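Xylulose kinase (Escherichia coli, PDB 2ITM) catalyses the ATP-dependent phosphorylation of D-xylulose to D-xylulose 5-phosphate, also accepting 1-deoxy-D-xylulose less efficiently, and works as a homodimer. Local coordinates at residues 4-9 with 72-77; 249-254 with 390-395. All blocks are in the same frame, centred on the assembly; numbering follows the deposited sequence.

In the fold
Contacts 1 and 2 are both buried and built alike: in each, the first strand of an actin-like ATPase domain runs parallel to its neighbour in the sheet, one coming much later in the chain, contact 1 in the N-terminal FGGY domain and contact 2 in the C-terminal one. Their centres are about 20 Å apart and their nearest atoms about 12 Å, yet helix 233-241 touches both, meeting Ala74 and Met77 in the first and Met250 and Ile393 in the second. Both share a ladder of backbone hydrogen bonds. Contact 1 is the more polar, carrying Asp6 and Gln76 and ending at bound D-xylulose; contact 2 adds mainly aliphatic and methionine side chains and ends in glycines 394-395.

Contact 1. Residues 4-9 with 72-77. With XUL (D-xylulose), chain C.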
ATOM      1  N   GLY A   4      -2.214 -43.016 -14.829  1.00 21.06           N
ATOM      2  CA  GLY A   4      -1.995 -42.254 -13.624  1.00 24.38           C
ATOM      3  C   GLY A   4      -3.210 -41.455 -13.207  1.00 21.10           C
ATOM      4  O   GLY A   4      -3.823 -40.779 -14.020  1.00 22.64           O
ATOM      5  N   ILE A   5      -3.559 -41.565 -11.932  1.00 25.97           N
ATOM      6  CA  ILE A   5      -4.592 -40.754 -11.306  1.00 17.67           C
ATOM      7  C   ILE A   5      -3.997 -39.767 -10.310  1.00 29.84           C
ATOM      8  O   ILE A   5      -3.180 -40.134  -9.478  1.00 28.13           O
ATOM      9  CB  ILE A   5      -5.594 -41.632 -10.580  1.00 25.49           C
ATOM     10  CG1 ILE A   5      -6.147 -42.714 -11.497  1.00 24.90           C
ATOM     11  CG2 ILE A   5      -6.710 -40.800 -10.017  1.00 21.48           C
ATOM     12  CD1 ILE A   5      -6.823 -43.821 -10.765  1.00 20.63           C
ATOM     13  N   ASP A   6      -4.435 -38.519 -10.389  1.00 23.08           N
ATOM     14  CA  ASP A   6      -4.094 -37.510  -9.394  1.00 13.40           C
ATOM     15  C   ASP A   6      -5.327 -36.943  -8.721  1.00 25.20           C
ATOM     16  O   ASP A   6      -6.100 -36.208  -9.320  1.00 24.13           O
ATOM     17  CB  ASP A   6      -3.253 -36.400 -10.006  1.00 24.47           C
ATOM     18  CG  ASP A   6      -2.944 -35.290  -9.028  1.00 25.44           C
ATOM     19  OD1 ASP A   6      -3.025 -34.129  -9.434  1.00 33.87           O
ATOM     20  OD2 ASP A   6      -2.606 -35.478  -7.850  1.00 25.44           O
ATOM     21  N   LEU A   7      -5.507 -37.319  -7.466  1.00 24.82           N
ATOM     22  CA  LEU A   7      -6.530 -36.762  -6.613  1.00 19.26           C
ATOM     23  C   LEU A   7      -6.051 -35.451  -6.032  1.00 33.44           C
ATOM     24  O   LEU A   7      -5.372 -35.420  -5.016  1.00 25.83           O
ATOM     25  CB  LEU A   7      -6.861 -37.750  -5.493  1.00 26.85           C
ATOM     26  CG  LEU A   7      -8.282 -37.880  -5.006  1.00 32.72           C
ATOM     27  CD1 LEU A   7      -8.326 -38.456  -3.630  1.00 23.03           C
ATOM     28  CD2 LEU A   7      -8.995 -36.572  -5.045  1.00 34.26           C
ATOM     29  N   GLY A   8      -6.412 -34.366  -6.693  1.00 21.58           N
ATOM     30  CA  GLY A   8      -6.113 -33.047  -6.201  1.00 26.17           C
ATOM     31  C   GLY A   8      -7.129 -32.549  -5.217  1.00 30.00           C
ATOM     32  O   GLY A   8      -7.990 -33.288  -4.766  1.00 23.37           O
ATOM     33  N   THR A   9      -7.021 -31.278  -4.872  1.00 25.23           N
ATOM     34  CA  THR A   9      -8.005 -30.648  -4.020  1.00 32.45           C
ATOM     35  C   THR A   9      -9.188 -30.123  -4.833  1.00 21.61           C
ATOM     36  O   THR A   9     -10.317 -30.238  -4.420  1.00 30.02           O
ATOM     37  CB  THR A   9      -7.374 -29.528  -3.197  1.00 32.47           C
ATOM     38  OG1 THR A   9      -6.107 -29.951  -2.697  1.00 34.88           O
ATOM     39  CG2 THR A   9      -8.156 -29.310  -1.944  1.00 39.13           C
ATOM     40  N   GLY A  72      -1.301 -46.280 -11.361  1.00 32.06           N
ATOM     41  CA  GLY A  72      -0.783 -45.527 -10.242  1.00 27.78           C
ATOM     42  C   GLY A  72      -1.684 -44.403  -9.781  1.00 22.44           C
ATOM     43  O   GLY A  72      -2.453 -43.861 -10.543  1.00 18.48           O
ATOM     44  N   ILE A  73      -1.558 -44.062  -8.508  1.00 23.67           N
ATOM     45  CA  ILE A  73      -2.258 -42.933  -7.920  1.00 29.78           C
ATOM     46  C   ILE A  73      -1.328 -41.952  -7.213  1.00 34.20           C
ATOM     47  O   ILE A  73      -0.318 -42.331  -6.639  1.00 25.89           O
ATOM     48  CB  ILE A  73      -3.383 -43.382  -6.965  1.00 25.59           C
ATOM     49  CG1 ILE A  73      -2.803 -43.935  -5.677  1.00 34.00           C
ATOM     50  CG2 ILE A  73      -4.249 -44.410  -7.601  1.00 34.00           C
ATOM     51  CD1 ILE A  73      -3.527 -45.136  -5.181  1.00 43.90           C
ATOM     52  N   ALA A  74      -1.699 -40.682  -7.271  1.00 20.46           N
ATOM     53  CA  ALA A  74      -1.151 -39.664  -6.402  1.00 25.05           C
ATOM     54  C   ALA A  74      -2.266 -38.784  -5.842  1.00 26.83           C
ATOM     55  O   ALA A  74      -3.389 -38.834  -6.321  1.00 23.27           O
ATOM     56  CB  ALA A  74      -0.164 -38.793  -7.155  1.00 17.48           C
ATOM     57  N   GLY A  75      -1.945 -37.992  -4.833  1.00 24.27           N
ATOM     58  CA  GLY A  75      -2.955 -37.334  -4.035  1.00 30.18           C
ATOM     59  C   GLY A  75      -2.500 -36.148  -3.212  1.00 26.29           C
ATOM     60  O   GLY A  75      -1.379 -36.094  -2.736  1.00 19.28           O
ATOM     61  N   GLN A  76      -3.406 -35.201  -3.054  1.00 23.03           N
ATOM     62  CA  GLN A  76      -3.334 -34.224  -1.992  1.00 25.95           C
ATOM     63  C   GLN A  76      -2.935 -34.866  -0.669  1.00 21.10           C
ATOM     64  O   GLN A  76      -3.522 -35.837  -0.236  1.00 22.18           O
ATOM     65  CB  GLN A  76      -4.655 -33.455  -1.867  1.00 20.02           C
ATOM     66  CG  GLN A  76      -5.848 -34.304  -1.491  1.00 25.51           C
ATOM     67  CD  GLN A  76      -7.044 -33.501  -1.016  1.00 27.88           C
ATOM     68  OE1 GLN A  76      -7.003 -32.878   0.025  1.00 22.14           O
ATOM     69  NE2 GLN A  76      -8.114 -33.542  -1.783  1.00 28.20           N
ATOM     70  N   MET A  77      -1.920 -34.302  -0.047  1.00 21.62           N
ATOM     71  CA  MET A  77      -1.285 -34.918   1.099  1.00 17.46           C
ATOM     72  C   MET A  77      -2.063 -34.625   2.385  1.00 24.65           C
ATOM     73  O   MET A  77      -2.877 -33.725   2.421  1.00 20.81           O
ATOM     74  CB  MET A  77       0.162 -34.445   1.209  1.00 26.04           C
ATOM     75  CG  MET A  77       0.990 -34.644  -0.062  1.00 17.46           C
ATOM     76  SD  MET A  77       2.576 -33.826  -0.030  1.00 30.51           S
ATOM     77  CE  MET A  77       3.412 -34.842   1.125  1.00 13.24           C
TER
HETATM   78  C1  XUL C4930       2.412 -29.827   2.168  1.00 94.04           C
HETATM   79  C2  XUL C4930       2.216 -29.547   0.688  1.00101.84           C
HETATM   80  C3  XUL C4930       1.428 -30.517  -0.119  1.00 47.09           C
HETATM   81  C4  XUL C4930       0.181 -29.778  -0.528  1.00 57.13           C
HETATM   82  C5  XUL C4930      -0.924 -30.700  -1.000  1.00 32.58           C
HETATM   83  O1  XUL C4930       3.499 -30.690   2.379  1.00 49.32           O
HETATM   84  O2  XUL C4930       2.242 -28.211   0.237  1.00 96.61           O
HETATM   85  O3  XUL C4930       1.040 -31.530   0.763  1.00101.39           O
HETATM   86  O4  XUL C4930      -0.223 -29.100   0.628  1.00 93.06           O
HETATM   87  O5  XUL C4930      -0.496 -32.019  -0.876  1.00 37.74           O
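The side-chain amide of Gln76 lies against Thr9, whose OG1 stands squarely over one face, 4.0 Å above Gln76 CD; Gly8 O sits off the amide plane on that same side, where Gln76 NE2 gives it a weak hydrogen bond of 3.0 Å, bent to 128°. The carboxylate of Asp6, a residue thought to be important for activity, turns its OD2 to the neighbouring strand, 4.2 Å from Ala74 CB and without a hydrogen bond across the pair, and comes close to the side chain of Asp233, the probable proton acceptor. Asp6 projects from within, and Gln76 and Thr9 lie just past the C-terminal ends of, the parallel strands 2-7 and 70-75, central to the actin-like ATPase fold of FGGY kinases. The strand ladder alternates Ile5 N to Gly72 O, Ala74 N to Ile5 O (2.7 Å) and Leu7 N to Ala74 O; Gln76 N then carries it past the strand end to Leu7 O. Ile5 CD1 meets Ile73 CG2 at 4.1 Å on the face that also bears Leu7, where helix 152-161 packs on Leu7 and Ile73. On the other face, helix 424-436 touches Asp6 and Ala74. With CG held between its backbone N and carbonyl carbon (chi1 63°) and the chain extended beyond, Gln76 reaches across to Gly8 and Thr9 in the loop after strand 2-7, while Thr9 OG1 is hydrogen-bonded to Trp96 NE1. With an alanine in place of Gln76 the amide is gone, and Gly8 O would probably lose this weak donor, with a gap left beneath Thr9 OG1. Past Gln76 the chain enters the sugar pocket, where Asp233 OD2 and His78 NE2 also bind D-xylulose. Met77 N donates to O5 of the sugar, the hydroxyl that is phosphorylated, over 2.8 Å at 164°.

Contact 2. Residues 249-254 with 390-395; sequences AMLSLG and VTLIGG
Strands 249-253 and 390-393 run parallel at 23° with their axes 4.4 Å apart, joined by backbone bonds from Thr391 N to Ala249 O, Leu251 N to Thr391 O (2.7 Å), Ile393 N to Leu251 O and Leu253 N to Ile393 O. The Met250 and Ile393 side chains meet on one face of this pair: Met250 CG and Ile393 CG1 both sit between the backbone N and carbonyl carbon (chi1 70° and 56°), and their ends converge, Met250 CE at 3.7 Å from Ile393 CD1. On the opposite face Leu251 and Leu392 lie side by side, with Leu251 CD2 3.8 Å from Leu392 CD1, and Val390 CG1 rests 4.0 Å from Leu251 CB. Leu253 leans across the end of Leu392, their CD1 atoms 3.2 Å apart, closer than methyl groups usually pack, so the exact spacing is doubtful. Beyond it Leu253 centres an inverse gamma turn, closed by a weak bond from Gly254 N to Ser252 O. Gly394 passes beside this turn with backbone angles that call for glycine, and a CB there would also strike Leu253 C and Gly254 N. The glycine-rich segment that follows strand 390-393 probably belongs, as in other FGGY kinases, to the nucleotide-binding side of the C-terminal domain. Strand 257-262 flanks 249-253, and strand 414-417 flanks 390-393, where Arg417 NE bonds to Thr391 OG1. Ala238 and Val241 of helix 233-241 pack on Met250, and Val241 also on Ile393, whereas helix 400-410 meets Leu253 through Trp402 and Leu392 through Arg403.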
ATOM      1  N   ALA A 249      17.060 -31.037  -7.842  1.00 35.35           N
ATOM      2  CA  ALA A 249      16.166 -30.030  -7.311  1.00 29.85           C
ATOM      3  C   ALA A 249      15.350 -29.383  -8.406  1.00 34.80           C
ATOM      4  O   ALA A 249      15.846 -29.139  -9.500  1.00 20.43           O
ATOM      5  CB  ALA A 249      16.935 -28.989  -6.554  1.00 29.48           C
ATOM      6  N   MET A 250      14.094 -29.102  -8.086  1.00 21.86           N
ATOM      7  CA  MET A 250      13.204 -28.395  -8.979  1.00 28.50           C
ATOM      8  C   MET A 250      12.511 -27.232  -8.295  1.00 25.38           C
ATOM      9  O   MET A 250      12.174 -27.305  -7.128  1.00 26.20           O
ATOM     10  CB  MET A 250      12.182 -29.346  -9.595  1.00 38.75           C
ATOM     11  CG  MET A 250      11.144 -29.862  -8.626  1.00 53.14           C
ATOM     12  SD  MET A 250      10.140 -31.231  -9.216  1.00 49.35           S
ATOM     13  CE  MET A 250       8.891 -30.352 -10.087  1.00 35.53           C
ATOM     14  N   LEU A 251      12.309 -26.161  -9.042  1.00 19.22           N
ATOM     15  CA  LEU A 251      11.519 -25.030  -8.597  1.00 30.05           C
ATOM     16  C   LEU A 251      10.322 -24.843  -9.502  1.00 27.42           C
ATOM     17  O   LEU A 251      10.471 -24.574 -10.680  1.00 22.56           O
ATOM     18  CB  LEU A 251      12.357 -23.753  -8.576  1.00 29.14           C
ATOM     19  CG  LEU A 251      11.669 -22.423  -8.292  1.00 33.26           C
ATOM     20  CD1 LEU A 251      11.144 -22.362  -6.884  1.00 26.43           C
ATOM     21  CD2 LEU A 251      12.609 -21.282  -8.540  1.00 40.01           C
ATOM     22  N   SER A 252       9.132 -25.001  -8.945  1.00 22.46           N
ATOM     23  CA  SER A 252       7.932 -24.853  -9.738  1.00 28.25           C
ATOM     24  C   SER A 252       7.316 -23.487  -9.570  1.00 34.04           C
ATOM     25  O   SER A 252       6.756 -23.171  -8.535  1.00 31.46           O
ATOM     26  CB  SER A 252       6.921 -25.947  -9.451  1.00 46.95           C
ATOM     27  OG  SER A 252       5.805 -25.847 -10.311  1.00 42.90           O
ATOM     28  N   LEU A 253       7.429 -22.685 -10.615  1.00 28.86           N
ATOM     29  CA  LEU A 253       6.787 -21.395 -10.658  1.00 34.93           C
ATOM     30  C   LEU A 253       5.402 -21.515 -11.278  1.00 37.26           C
ATOM     31  O   LEU A 253       5.044 -20.769 -12.170  1.00 47.43           O
ATOM     32  CB  LEU A 253       7.656 -20.402 -11.425  1.00 48.24           C
ATOM     33  CG  LEU A 253       9.171 -20.550 -11.273  1.00 47.72           C
ATOM     34  CD1 LEU A 253       9.878 -19.955 -12.436  1.00 61.26           C
ATOM     35  CD2 LEU A 253       9.655 -19.921 -10.015  1.00 34.20           C
ATOM     36  N   GLY A 254       4.638 -22.476 -10.788  1.00 39.32           N
ATOM     37  CA  GLY A 254       3.313 -22.732 -11.296  1.00 40.95           C
ATOM     38  C   GLY A 254       2.257 -22.037 -10.472  1.00 46.33           C
ATOM     39  O   GLY A 254       2.536 -21.066  -9.786  1.00 50.39           O
ATOM     40  N   VAL A 390      19.253 -26.338 -10.904  1.00 28.04           N
ATOM     41  CA  VAL A 390      17.881 -26.377 -10.497  1.00 33.96           C
ATOM     42  C   VAL A 390      16.978 -26.419 -11.715  1.00 25.46           C
ATOM     43  O   VAL A 390      16.999 -25.534 -12.533  1.00 34.38           O
ATOM     44  CB  VAL A 390      17.538 -25.186  -9.605  1.00 20.17           C
ATOM     45  CG1 VAL A 390      16.057 -25.064  -9.419  1.00 44.07           C
ATOM     46  CG2 VAL A 390      18.223 -25.315  -8.284  1.00 28.30           C
ATOM     47  N   THR A 391      16.206 -27.484 -11.810  1.00 34.10           N
ATOM     48  CA  THR A 391      15.157 -27.562 -12.777  1.00 34.33           C
ATOM     49  C   THR A 391      14.073 -26.551 -12.560  1.00 32.28           C
ATOM     50  O   THR A 391      13.546 -26.421 -11.471  1.00 38.97           O
ATOM     51  CB  THR A 391      14.593 -28.977 -12.866  1.00 43.72           C
ATOM     52  OG1 THR A 391      15.325 -29.712 -13.839  1.00 29.49           O
ATOM     53  CG2 THR A 391      13.222 -28.952 -13.457  1.00 26.28           C
ATOM     54  N   LEU A 392      13.730 -25.841 -13.613  1.00 34.36           N
ATOM     55  CA  LEU A 392      12.830 -24.719 -13.516  1.00 21.01           C
ATOM     56  C   LEU A 392      11.656 -24.950 -14.451  1.00 41.58           C
ATOM     57  O   LEU A 392      11.809 -25.007 -15.642  1.00 36.29           O
ATOM     58  CB  LEU A 392      13.579 -23.445 -13.877  1.00 32.11           C
ATOM     59  CG  LEU A 392      12.928 -22.089 -13.679  1.00 41.14           C
ATOM     60  CD1 LEU A 392      12.443 -21.862 -12.271  1.00 60.24           C
ATOM     61  CD2 LEU A 392      13.877 -21.026 -14.081  1.00 36.84           C
ATOM     62  N   ILE A 393      10.474 -25.094 -13.872  1.00 36.98           N
ATOM     63  CA  ILE A 393       9.273 -25.343 -14.641  1.00 31.87           C
ATOM     64  C   ILE A 393       8.092 -24.541 -14.121  1.00 35.44           C
ATOM     65  O   ILE A 393       8.168 -23.927 -13.069  1.00 32.51           O
ATOM     66  CB  ILE A 393       8.935 -26.833 -14.645  1.00 41.36           C
ATOM     67  CG1 ILE A 393       8.799 -27.352 -13.223  1.00 35.82           C
ATOM     68  CG2 ILE A 393       9.983 -27.618 -15.396  1.00 37.39           C
ATOM     69  CD1 ILE A 393       7.845 -28.421 -13.095  1.00 36.51           C
ATOM     70  N   GLY A 394       7.002 -24.565 -14.879  1.00 36.46           N
ATOM     71  CA  GLY A 394       5.786 -23.876 -14.509  1.00 28.60           C
ATOM     72  C   GLY A 394       5.586 -22.636 -15.344  1.00 37.44           C
ATOM     73  O   GLY A 394       6.516 -22.158 -15.966  1.00 36.64           O
ATOM     74  N   GLY A 395       4.368 -22.117 -15.357  1.00 36.84           N
ATOM     75  CA  GLY A 395       4.035 -20.962 -16.161  1.00 52.17           C
ATOM     76  C   GLY A 395       4.794 -19.706 -15.791  1.00 53.70           C
ATOM     77  O   GLY A 395       5.094 -18.889 -16.649  1.00 55.94           O
TER